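Local coordinates for protein histidine kinase (Paraburkholderia phymatum, PDB 6NB0) that probably catalyses ATP-dependent phosphorylation of a protein histidine, as the sensor kinase of a phosphorelay, at residues 179-184 with 227-232; 184-189 with 248-253; 219-224 with 237-242; 265-270 with 276-281. One frame throughout, in Å; residues are numbered along the deposited sequence.

Helix 173-189 is common to interactions 1 and 2, whose centres lie about 5 Å apart and which share Val184. Glu189, in interaction 2, ties them together: its OE1 lies 2.6 Å from His228 ND1, and its OE2 lies 2.7 Å from Val229 N, both in interaction 1. Interaction 3 closes off the short helix 232-238, and Gln237 OE1 probably bonds to Trp249 N of interaction 2 (2.9 Å). Interaction 4 is the hairpin beneath these helices, with Gln267 OE1 at 2.8 Å from Ser248 N and Phe186 CD1 at 3.8 Å from Leu278 CD1. A glycerol molecule, probably from crystallisation, lies about 4 Å from the side chain of Phe270.

Interaction 1: 179-184 with 227-232; sequences ALWLLV and PHVLEN
Trp181 and Leu182 reach from helix 173-189, one of the helices packed on the mixed sheet of the histidine kinase catalytic domain, to Val229 and Leu230 in the loop before helix 232-238. The close part is wholly apolar and centres on Leu230 CD2, which lies 3.9 Å from Leu182 CD1 and meets the far corner of the indole benzene ring obliquely, with Trp181 CH2 4.1 Å away. Val229 CG1 sits at the ring edge near its plane, 3.7 Å from Trp181 CH2, but this holds for one of two modelled conformers and is less certain. Both helix side chains have CG anti to the backbone N (chi1 180° in each), a setting that carries their ends across to the loop although the CA atoms of Leu182 and Leu230 are 9.1 Å apart. Only 134 Å² is buried between the segments.

Away from this cluster the loop is more open. His228 and Glu231 are partly exposed, and Asn232, the first residue of the next helix, is exposed. Polar bonds hold this side: the carboxylate of Glu189 accepts the backbone N-H groups of Val229 and Leu230 and meets His228 ND1, while Glu231 forms a salt bridge with Arg58. The contact thus relies on methyl and ring packing for its fit, whereas the loop backbone is fixed by a carboxylate from the same helix.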
# COMPACT_ATOMS: atom_id res chain seq x y z
N ALA A 179 -6.82 -10.93 -3.54
CA ALA A 179 -7.46 -10.76 -4.84
C ALA A 179 -8.95 -11.09 -4.77
O ALA A 179 -9.77 -10.34 -5.32
CB ALA A 179 -6.76 -11.63 -5.89
N LEU A 180 -9.31 -12.18 -4.10
CA LEU A 180 -10.72 -12.54 -4.01
C LEU A 180 -11.47 -11.55 -3.13
O LEU A 180 -12.62 -11.19 -3.44
CB LEU A 180 -10.89 -13.96 -3.49
CG LEU A 180 -10.25 -15.04 -4.39
CD1 LEU A 180 -10.36 -16.37 -3.69
CD2 LEU A 180 -10.93 -15.10 -5.74
N TRP A 181 -10.86 -11.13 -2.03
CA TRP A 181 -11.47 -10.09 -1.20
C TRP A 181 -11.83 -8.86 -2.04
O TRP A 181 -12.94 -8.32 -1.93
CB TRP A 181 -10.48 -9.72 -0.09
CG TRP A 181 -10.98 -8.63 0.86
CD1 TRP A 181 -11.62 -8.81 2.05
CD2 TRP A 181 -10.82 -7.21 0.69
NE1 TRP A 181 -11.89 -7.56 2.64
CE2 TRP A 181 -11.41 -6.58 1.80
CE3 TRP A 181 -10.24 -6.42 -0.32
CZ2 TRP A 181 -11.43 -5.18 1.95
CZ3 TRP A 181 -10.26 -5.03 -0.17
CH2 TRP A 181 -10.86 -4.43 0.94
N LEU A 182 -10.90 -8.41 -2.89
CA LEU A 182 -11.14 -7.18 -3.66
C LEU A 182 -12.16 -7.42 -4.76
O LEU A 182 -13.01 -6.56 -5.02
CB LEU A 182 -9.82 -6.69 -4.26
CG LEU A 182 -9.87 -5.40 -5.12
CD1 LEU A 182 -10.45 -4.23 -4.31
CD2 LEU A 182 -8.46 -5.04 -5.62
N LEU A 183 -12.10 -8.60 -5.39
CA LEU A 183 -13.10 -8.98 -6.39
C LEU A 183 -14.52 -8.83 -5.84
O LEU A 183 -15.39 -8.24 -6.48
CB LEU A 183 -12.83 -10.42 -6.82
CG LEU A 183 -13.22 -10.91 -8.21
CD1 LEU A 183 -12.28 -10.27 -9.24
CD2 LEU A 183 -13.15 -12.44 -8.26
N VAL A 184 -14.75 -9.35 -4.62
CA VAL A 184 -16.08 -9.25 -4.01
C VAL A 184 -16.34 -7.84 -3.48
O VAL A 184 -17.44 -7.29 -3.64
CB VAL A 184 -16.26 -10.31 -2.90
CG1 VAL A 184 -17.69 -10.24 -2.32
CG2 VAL A 184 -15.97 -11.75 -3.45
N PRO A 227 -21.66 3.68 3.64
CA PRO A 227 -20.34 3.26 4.15
C PRO A 227 -19.46 2.80 3.00
O PRO A 227 -19.95 2.30 1.98
CB PRO A 227 -20.65 2.11 5.11
CG PRO A 227 -22.13 2.22 5.41
CD PRO A 227 -22.78 2.93 4.26
N HIS A 228 -18.15 2.94 3.17
CA HIS A 228 -17.21 2.49 2.15
C HIS A 228 -15.99 1.88 2.82
O HIS A 228 -15.68 2.18 3.97
CB HIS A 228 -16.77 3.67 1.27
CG HIS A 228 -17.88 4.26 0.46
ND1 HIS A 228 -18.44 3.61 -0.62
CD2 HIS A 228 -18.53 5.44 0.58
CE1 HIS A 228 -19.39 4.37 -1.13
NE2 HIS A 228 -19.47 5.48 -0.42
N VAL A 229 -15.29 1.03 2.06
CA VAL A 229 -14.00 0.49 2.47
C VAL A 229 -12.88 0.97 1.55
O VAL A 229 -11.81 1.36 2.02
CB VAL A 229 -14.06 -1.06 2.50
CG1 VAL A 229 -12.69 -1.67 2.63
CG2 VAL A 229 -14.95 -1.56 3.64
N LEU A 230 -13.12 0.97 0.24
CA LEU A 230 -12.07 1.37 -0.69
C LEU A 230 -11.83 2.88 -0.65
O LEU A 230 -12.70 3.67 -0.26
CB LEU A 230 -12.42 0.91 -2.12
CG LEU A 230 -12.66 -0.61 -2.27
CD1 LEU A 230 -13.04 -1.00 -3.71
CD2 LEU A 230 -11.41 -1.45 -1.81
N GLU A 231 -10.64 3.29 -1.08
CA GLU A 231 -10.26 4.70 -1.03
C GLU A 231 -11.22 5.56 -1.85
O GLU A 231 -11.67 5.16 -2.93
CB GLU A 231 -8.85 4.91 -1.57
CG GLU A 231 -7.72 4.45 -0.68
CD GLU A 231 -6.38 4.67 -1.37
OE1 GLU A 231 -6.21 4.17 -2.51
OE2 GLU A 231 -5.51 5.36 -0.78
N ASN A 232 -11.48 6.77 -1.36
CA ASN A 232 -12.41 7.67 -2.03
C ASN A 232 -11.99 7.95 -3.48
O ASN A 232 -12.82 7.88 -4.41
CB ASN A 232 -12.54 8.97 -1.25
CG ASN A 232 -13.61 9.88 -1.81
OD1 ASN A 232 -13.35 10.67 -2.71
ND2 ASN A 232 -14.83 9.77 -1.28

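Interaction 2: 184-189 with 248-253; sequences VTFAVE and SWVLAL
Phe186 lays one face of its ring against Leu251, at the heart of the alpha/beta sandwich that characterises histidine kinase catalytic domains. Leu251 CD1 is centred over the ring in a CH-pi contact, 3.9 Å from the centroid and 4° off the normal. The other methyl of the fork straddles the root of the ring, with Leu251 CD2 3.8 Å from Phe186 CG. The leucine runs roughly perpendicular to the phenylalanine. Phe186 holds CG anti to its backbone N (chi1 -180°), which sends the ring out from helix 173-189 toward the turn that opens helix 252-260.

That turn is a short 3-10 segment, 249-251, and Leu251 is the N-cap of the helix that follows. Its place in the sequence is consistent with the G2 region of related kinases, although 248-253 contains no glycine. All three residues that touch are buried. Around them Phe186 also packs on Ala238 of helix 232-238 and on Phe270, so that the ring links four parts of the fold. At the ring edge the second partner arrives near the ring plane: Val250 CG1, placed between its own backbone N and carbonyl carbon (chi1 70°), lies 3.7 Å from Phe186 CE2.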
# COMPACT_ATOMS: atom_id res chain seq x y z
N VAL A 184 -14.75 -9.35 -4.62
CA VAL A 184 -16.08 -9.25 -4.01
C VAL A 184 -16.34 -7.84 -3.48
O VAL A 184 -17.44 -7.29 -3.64
CB VAL A 184 -16.26 -10.31 -2.90
CG1 VAL A 184 -17.69 -10.24 -2.32
CG2 VAL A 184 -15.97 -11.75 -3.45
N THR A 185 -15.37 -7.25 -2.79
CA THR A 185 -15.57 -5.92 -2.19
C THR A 185 -15.89 -4.87 -3.26
O THR A 185 -16.74 -3.99 -3.05
CB THR A 185 -14.31 -5.52 -1.41
OG1 THR A 185 -14.15 -6.42 -0.30
CG2 THR A 185 -14.41 -4.10 -0.86
N PHE A 186 -15.22 -4.94 -4.40
CA PHE A 186 -15.51 -3.99 -5.48
C PHE A 186 -16.98 -4.07 -5.89
O PHE A 186 -17.66 -3.05 -6.07
CB PHE A 186 -14.59 -4.25 -6.68
CG PHE A 186 -14.83 -3.30 -7.84
CD1 PHE A 186 -15.76 -3.58 -8.80
CD2 PHE A 186 -14.13 -2.10 -7.91
CE1 PHE A 186 -16.02 -2.68 -9.85
CE2 PHE A 186 -14.37 -1.19 -8.94
CZ PHE A 186 -15.30 -1.49 -9.91
N ALA A 187 -17.47 -5.30 -6.09
CA ALA A 187 -18.86 -5.48 -6.50
C ALA A 187 -19.80 -4.94 -5.44
O ALA A 187 -20.78 -4.25 -5.76
CB ALA A 187 -19.13 -6.96 -6.78
N VAL A 188 -19.47 -5.18 -4.16
CA VAL A 188 -20.28 -4.66 -3.06
C VAL A 188 -20.29 -3.13 -3.09
O VAL A 188 -21.34 -2.50 -2.95
CB VAL A 188 -19.76 -5.19 -1.71
CG1 VAL A 188 -20.46 -4.46 -0.54
CG2 VAL A 188 -20.03 -6.72 -1.63
N GLU A 189 -19.11 -2.51 -3.29
CA GLU A 189 -19.04 -1.05 -3.34
C GLU A 189 -19.90 -0.51 -4.47
O GLU A 189 -20.50 0.58 -4.34
CB GLU A 189 -17.59 -0.58 -3.52
CG GLU A 189 -16.71 -0.72 -2.26
CD GLU A 189 -16.84 0.48 -1.32
OE1 GLU A 189 -17.90 1.15 -1.33
OE2 GLU A 189 -15.89 0.75 -0.55
N SER A 248 -10.42 -0.33 -14.27
CA SER A 248 -10.45 0.64 -13.18
C SER A 248 -9.22 0.44 -12.31
O SER A 248 -8.88 -0.70 -11.96
CB SER A 248 -11.73 0.46 -12.37
OG SER A 248 -12.91 0.67 -13.16
N TRP A 249 -8.52 1.53 -11.98
CA TRP A 249 -7.22 1.41 -11.30
C TRP A 249 -7.32 0.58 -10.03
O TRP A 249 -6.40 -0.18 -9.69
CB TRP A 249 -6.68 2.78 -10.94
CG TRP A 249 -6.37 3.64 -12.09
CD1 TRP A 249 -6.39 3.30 -13.42
CD2 TRP A 249 -5.94 5.00 -12.03
NE1 TRP A 249 -6.00 4.38 -14.19
CE2 TRP A 249 -5.73 5.44 -13.36
CE3 TRP A 249 -5.74 5.91 -10.98
CZ2 TRP A 249 -5.31 6.74 -13.67
CZ3 TRP A 249 -5.31 7.20 -11.29
CH2 TRP A 249 -5.12 7.60 -12.62
N VAL A 250 -8.44 0.71 -9.33
CA VAL A 250 -8.53 0.07 -8.02
C VAL A 250 -8.50 -1.45 -8.12
O VAL A 250 -8.22 -2.11 -7.12
CB VAL A 250 -9.80 0.56 -7.28
CG1 VAL A 250 -11.07 0.00 -7.93
CG2 VAL A 250 -9.75 0.16 -5.80
N LEU A 251 -8.76 -2.03 -9.30
CA LEU A 251 -8.74 -3.48 -9.44
C LEU A 251 -7.35 -4.02 -9.76
O LEU A 251 -7.20 -5.22 -10.04
CB LEU A 251 -9.76 -3.93 -10.52
CG LEU A 251 -11.21 -3.79 -10.04
CD1 LEU A 251 -12.25 -3.88 -11.17
CD2 LEU A 251 -11.54 -4.78 -8.92
N ALA A 252 -6.34 -3.16 -9.74
CA ALA A 252 -4.98 -3.55 -10.09
C ALA A 252 -4.53 -4.81 -9.34
O ALA A 252 -3.84 -5.67 -9.91
CB ALA A 252 -4.04 -2.39 -9.80
N LEU A 253 -4.88 -4.92 -8.05
CA LEU A 253 -4.44 -6.09 -7.28
C LEU A 253 -4.96 -7.39 -7.89
O LEU A 253 -4.20 -8.35 -8.02
CB LEU A 253 -4.90 -5.97 -5.82
CG LEU A 253 -4.24 -6.94 -4.83
CD1 LEU A 253 -4.28 -6.36 -3.41
CD2 LEU A 253 -4.93 -8.28 -4.81

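Interaction 3: 219-224 with 237-242; sequences AALTDP and QATHPR
The contact brings the two ends of the 219-242 region together, with helix 232-238 lying in the chain between them, in the part of the histidine kinase catalytic domain that leads, by analogy with relatives, into the ATP lid. Leu221 and Thr222, from the connection after strand 207-214, meet Ala238 and Thr239 in segment 237-242. Leu221 CD1 is the main probe: it packs 4.1 Å from Ala238 CB and 4.0 Å from Thr239 CG2. The side chains of Leu221 and Thr239 overlap while pointing opposite ways, so the threonine methyl also lies alongside the leucine stem, with Thr239 CG2 4.0 Å from Leu221 CB.

The inner half is buried. Leu221 continues onto Phe270 and Glu189, and Ala238 rests on Phe186 of helix 173-189. The two threonines form the outer, partly exposed half. Thr239 directs OG1 to a position between its backbone N and carbonyl carbon (chi1 68°), where it bonds to Ala236 O, three residues back. This leaves CG2 as the atom that faces the other segment. A second bond holds the turn beyond, from His240 N to Gln237 O, at 3.0 Å. Leu221 O takes a hydrogen bond from Arg235 NH1, a polar tie beside the apolar pairs. At the rim the threonines meet methyl to methyl, tip to tip, with Thr222 CG2 4.1 Å from Thr239 CG2.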
# COMPACT_ATOMS: atom_id res chain seq x y z
N ALA A 219 -23.21 4.32 -9.34
CA ALA A 219 -23.30 5.54 -8.53
C ALA A 219 -23.08 5.27 -7.05
O ALA A 219 -22.68 6.19 -6.31
CB ALA A 219 -24.65 6.23 -8.74
N ALA A 220 -23.31 4.04 -6.58
CA ALA A 220 -23.06 3.73 -5.18
C ALA A 220 -21.58 3.85 -4.81
O ALA A 220 -21.25 4.10 -3.65
CB ALA A 220 -23.59 2.33 -4.85
N LEU A 221 -20.67 3.69 -5.79
CA LEU A 221 -19.24 3.77 -5.51
C LEU A 221 -18.86 5.10 -4.88
O LEU A 221 -17.93 5.17 -4.05
CB LEU A 221 -18.46 3.59 -6.83
CG LEU A 221 -18.21 2.14 -7.24
CD1 LEU A 221 -17.84 2.09 -8.72
CD2 LEU A 221 -17.09 1.59 -6.36
N THR A 222 -19.53 6.18 -5.28
CA THR A 222 -19.16 7.51 -4.83
C THR A 222 -20.23 8.16 -3.98
O THR A 222 -20.19 9.37 -3.75
CB THR A 222 -18.82 8.41 -6.03
OG1 THR A 222 -19.90 8.41 -6.96
CG2 THR A 222 -17.55 7.94 -6.73
N ASP A 223 -21.20 7.39 -3.50
CA ASP A 223 -22.29 7.97 -2.71
C ASP A 223 -21.80 8.25 -1.29
O ASP A 223 -21.55 7.30 -0.53
CB ASP A 223 -23.49 7.01 -2.72
CG ASP A 223 -24.72 7.58 -2.04
OD1 ASP A 223 -24.62 8.56 -1.28
OD2 ASP A 223 -25.80 7.02 -2.26
N PRO A 224 -21.69 9.52 -0.88
CA PRO A 224 -21.16 9.82 0.47
C PRO A 224 -22.08 9.43 1.61
O PRO A 224 -21.63 9.45 2.76
CB PRO A 224 -20.95 11.34 0.43
CG PRO A 224 -21.93 11.84 -0.58
CD PRO A 224 -22.03 10.74 -1.62
N GLN A 237 -12.36 7.16 -9.35
CA GLN A 237 -11.71 6.78 -10.61
C GLN A 237 -12.42 5.60 -11.25
O GLN A 237 -12.47 5.51 -12.49
CB GLN A 237 -10.22 6.45 -10.38
CG GLN A 237 -9.37 6.50 -11.66
CD GLN A 237 -9.47 5.23 -12.51
OE1 GLN A 237 -9.74 4.14 -12.00
NE2 GLN A 237 -9.29 5.38 -13.83
N ALA A 238 -13.01 4.71 -10.44
CA ALA A 238 -13.64 3.51 -11.00
C ALA A 238 -14.91 3.84 -11.78
O ALA A 238 -15.32 3.03 -12.61
CB ALA A 238 -13.96 2.51 -9.89
N THR A 239 -15.55 4.98 -11.51
CA THR A 239 -16.72 5.37 -12.30
C THR A 239 -16.33 5.99 -13.63
O THR A 239 -17.22 6.26 -14.44
CB THR A 239 -17.61 6.35 -11.52
OG1 THR A 239 -16.94 7.61 -11.37
CG2 THR A 239 -18.01 5.81 -10.15
N HIS A 240 -15.04 6.24 -13.86
CA HIS A 240 -14.63 6.92 -15.08
C HIS A 240 -14.70 5.96 -16.26
O HIS A 240 -14.45 4.77 -16.11
CB HIS A 240 -13.20 7.45 -14.98
CG HIS A 240 -13.01 8.53 -13.97
ND1 HIS A 240 -11.78 9.13 -13.76
CD2 HIS A 240 -13.87 9.11 -13.10
CE1 HIS A 240 -11.90 10.04 -12.81
NE2 HIS A 240 -13.15 10.05 -12.40
N PRO A 241 -15.02 6.48 -17.45
CA PRO A 241 -14.98 5.65 -18.66
C PRO A 241 -13.59 5.06 -18.88
O PRO A 241 -12.58 5.75 -18.80
CB PRO A 241 -15.34 6.64 -19.78
CG PRO A 241 -16.11 7.71 -19.11
CD PRO A 241 -15.55 7.83 -17.72
N ARG A 242 -13.56 3.77 -19.17
CA ARG A 242 -12.29 3.07 -19.29
C ARG A 242 -11.77 3.14 -20.71
O ARG A 242 -12.51 2.88 -21.68
CB ARG A 242 -12.44 1.62 -18.84
CG ARG A 242 -12.72 1.50 -17.34
CD ARG A 242 -13.40 0.19 -17.01
NE ARG A 242 -12.67 -0.91 -17.62
CZ ARG A 242 -13.18 -2.13 -17.80
NH1 ARG A 242 -14.44 -2.38 -17.45
NH2 ARG A 242 -12.44 -3.08 -18.35

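Interaction 4: 265-270 with 276-281; sequences FEQGEF and STLKFR
The Phe265 ring turns its edge to the backbone of Phe280, with CD1 4.4 Å from Phe280 CA. Over one ring face, offset toward the rim, lies Gln267 N of its own strand. Leu278 CB approaches obliquely, 4.1 Å from Phe265 CE1, and the two side chains run alongside each other in the same direction. The Phe270 ring, past the strand, meets Ser276 OG obliquely.

These residues belong to a beta hairpin of strands 264-267 and 276-283; the axes of 265-267 and 276-281 run antiparallel, at 175°. Glu266 and Lys279 form the hydrogen-bonded pair: Glu266 N donates to Lys279 O and Lys279 N to Glu266 O, each at 2.8 Å. Phe265-Phe280 and Gln267-Leu278 are the flanking non-hydrogen-bonded pairs. Gly268 N to Thr277 O, 3.0 Å, extends the ladder past the regular strand. Beyond it water takes over: water 3 accepts from Thr277 N and donates to Glu269 O (2.8 Å). Gln267, extended with CG anti to the backbone N (chi1 -179°), lays CG 3.6 Å from Leu278 CD2, and its amide OE1 is bonded to Ser248 N.

Strand 276-283 is also bonded to strand 207-214. The face bearing Phe265, Leu278 and Phe280 lies under helices 173-189 and 252-260, against Leu183, Phe186 and Ala258, while Glu266 and Lys279 occupy the other, exposed face.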
# COMPACT_ATOMS: atom_id res chain seq x y z
N PHE A 265 -7.29 -11.53 -15.76
CA PHE A 265 -8.38 -10.85 -15.07
C PHE A 265 -9.17 -10.02 -16.08
O PHE A 265 -8.58 -9.38 -16.95
CB PHE A 265 -7.84 -9.95 -13.96
CG PHE A 265 -8.89 -9.09 -13.34
CD1 PHE A 265 -9.86 -9.65 -12.54
CD2 PHE A 265 -8.93 -7.72 -13.59
CE1 PHE A 265 -10.87 -8.86 -11.97
CE2 PHE A 265 -9.94 -6.92 -13.03
CZ PHE A 265 -10.90 -7.49 -12.21
N GLU A 266 -10.50 -10.07 -16.01
CA GLU A 266 -11.34 -9.32 -16.93
C GLU A 266 -12.38 -8.56 -16.13
O GLU A 266 -13.14 -9.17 -15.36
CB GLU A 266 -12.02 -10.25 -17.95
CG GLU A 266 -11.05 -11.05 -18.79
CD GLU A 266 -11.73 -11.78 -19.93
OE1 GLU A 266 -12.76 -12.43 -19.70
OE2 GLU A 266 -11.22 -11.69 -21.07
N GLN A 267 -12.41 -7.24 -16.31
CA GLN A 267 -13.44 -6.38 -15.75
C GLN A 267 -14.46 -6.09 -16.84
O GLN A 267 -14.14 -5.42 -17.84
CB GLN A 267 -12.83 -5.10 -15.19
CG GLN A 267 -13.87 -4.19 -14.56
CD GLN A 267 -13.33 -2.82 -14.28
OE1 GLN A 267 -12.15 -2.54 -14.50
NE2 GLN A 267 -14.21 -1.93 -13.80
N GLY A 268 -15.67 -6.62 -16.69
CA GLY A 268 -16.72 -6.30 -17.64
C GLY A 268 -17.20 -4.87 -17.46
O GLY A 268 -16.88 -4.18 -16.48
N GLU A 269 -18.02 -4.42 -18.40
CA GLU A 269 -18.60 -3.10 -18.26
C GLU A 269 -19.71 -3.12 -17.21
O GLU A 269 -20.15 -4.19 -16.75
CB GLU A 269 -19.12 -2.59 -19.60
CG GLU A 269 -20.36 -3.29 -20.11
CD GLU A 269 -21.03 -2.56 -21.26
OE1 GLU A 269 -20.84 -1.33 -21.40
OE2 GLU A 269 -21.74 -3.22 -22.04
N PHE A 270 -20.11 -1.94 -16.76
CA PHE A 270 -21.30 -1.81 -15.93
C PHE A 270 -22.51 -1.93 -16.86
O PHE A 270 -22.79 -1.02 -17.64
CB PHE A 270 -21.31 -0.48 -15.16
CG PHE A 270 -20.22 -0.37 -14.11
CD1 PHE A 270 -20.16 -1.25 -13.03
CD2 PHE A 270 -19.26 0.63 -14.18
CE1 PHE A 270 -19.19 -1.13 -12.05
CE2 PHE A 270 -18.26 0.75 -13.20
CZ PHE A 270 -18.24 -0.12 -12.14
N SER A 276 -23.25 -7.37 -14.24
CA SER A 276 -21.85 -7.13 -14.47
C SER A 276 -21.06 -8.31 -13.93
O SER A 276 -21.54 -9.09 -13.10
CB SER A 276 -21.38 -5.84 -13.79
OG SER A 276 -22.20 -4.76 -14.23
N THR A 277 -19.85 -8.46 -14.45
CA THR A 277 -18.98 -9.54 -14.02
C THR A 277 -17.56 -9.03 -13.86
O THR A 277 -17.11 -8.16 -14.61
CB THR A 277 -18.96 -10.70 -15.02
OG1 THR A 277 -18.40 -10.26 -16.26
CG2 THR A 277 -20.37 -11.24 -15.26
N LEU A 278 -16.86 -9.61 -12.89
CA LEU A 278 -15.41 -9.60 -12.80
C LEU A 278 -14.96 -11.05 -12.89
O LEU A 278 -15.49 -11.91 -12.16
CB LEU A 278 -14.93 -9.00 -11.47
CG LEU A 278 -15.45 -7.60 -11.09
CD1 LEU A 278 -14.92 -7.17 -9.71
CD2 LEU A 278 -15.05 -6.55 -12.17
N LYS A 279 -14.01 -11.35 -13.78
CA LYS A 279 -13.60 -12.73 -14.00
C LYS A 279 -12.12 -12.83 -13.67
O LYS A 279 -11.30 -12.11 -14.25
CB LYS A 279 -13.86 -13.18 -15.44
CG LYS A 279 -15.36 -13.29 -15.80
CD LYS A 279 -15.53 -13.70 -17.25
CE LYS A 279 -16.98 -13.60 -17.67
NZ LYS A 279 -17.19 -14.20 -19.03
N PHE A 280 -11.80 -13.75 -12.76
CA PHE A 280 -10.44 -14.00 -12.29
C PHE A 280 -10.05 -15.43 -12.66
O PHE A 280 -10.84 -16.37 -12.46
CB PHE A 280 -10.40 -13.75 -10.76
CG PHE A 280 -9.06 -14.02 -10.11
CD1 PHE A 280 -8.72 -15.30 -9.68
CD2 PHE A 280 -8.15 -12.99 -9.91
CE1 PHE A 280 -7.49 -15.54 -9.05
CE2 PHE A 280 -6.90 -13.22 -9.29
CZ PHE A 280 -6.58 -14.49 -8.87
N ARG A 281 -8.86 -15.62 -13.24
CA ARG A 281 -8.35 -16.96 -13.49
C ARG A 281 -6.91 -17.05 -13.01
O ARG A 281 -6.13 -16.10 -13.17
CB ARG A 281 -8.33 -17.34 -14.99
CG ARG A 281 -9.60 -17.29 -15.78
CD ARG A 281 -9.31 -17.87 -17.20
NE ARG A 281 -8.21 -17.21 -17.91
CZ ARG A 281 -6.98 -17.70 -18.06
NH1 ARG A 281 -6.65 -18.88 -17.55
NH2 ARG A 281 -6.06 -17.02 -18.74
O HOH W 1 -15.77 -10.02 -16.82
O HOH W 2 -17.86 -5.18 -14.32
O HOH W 3 -19.81 -6.91 -17.03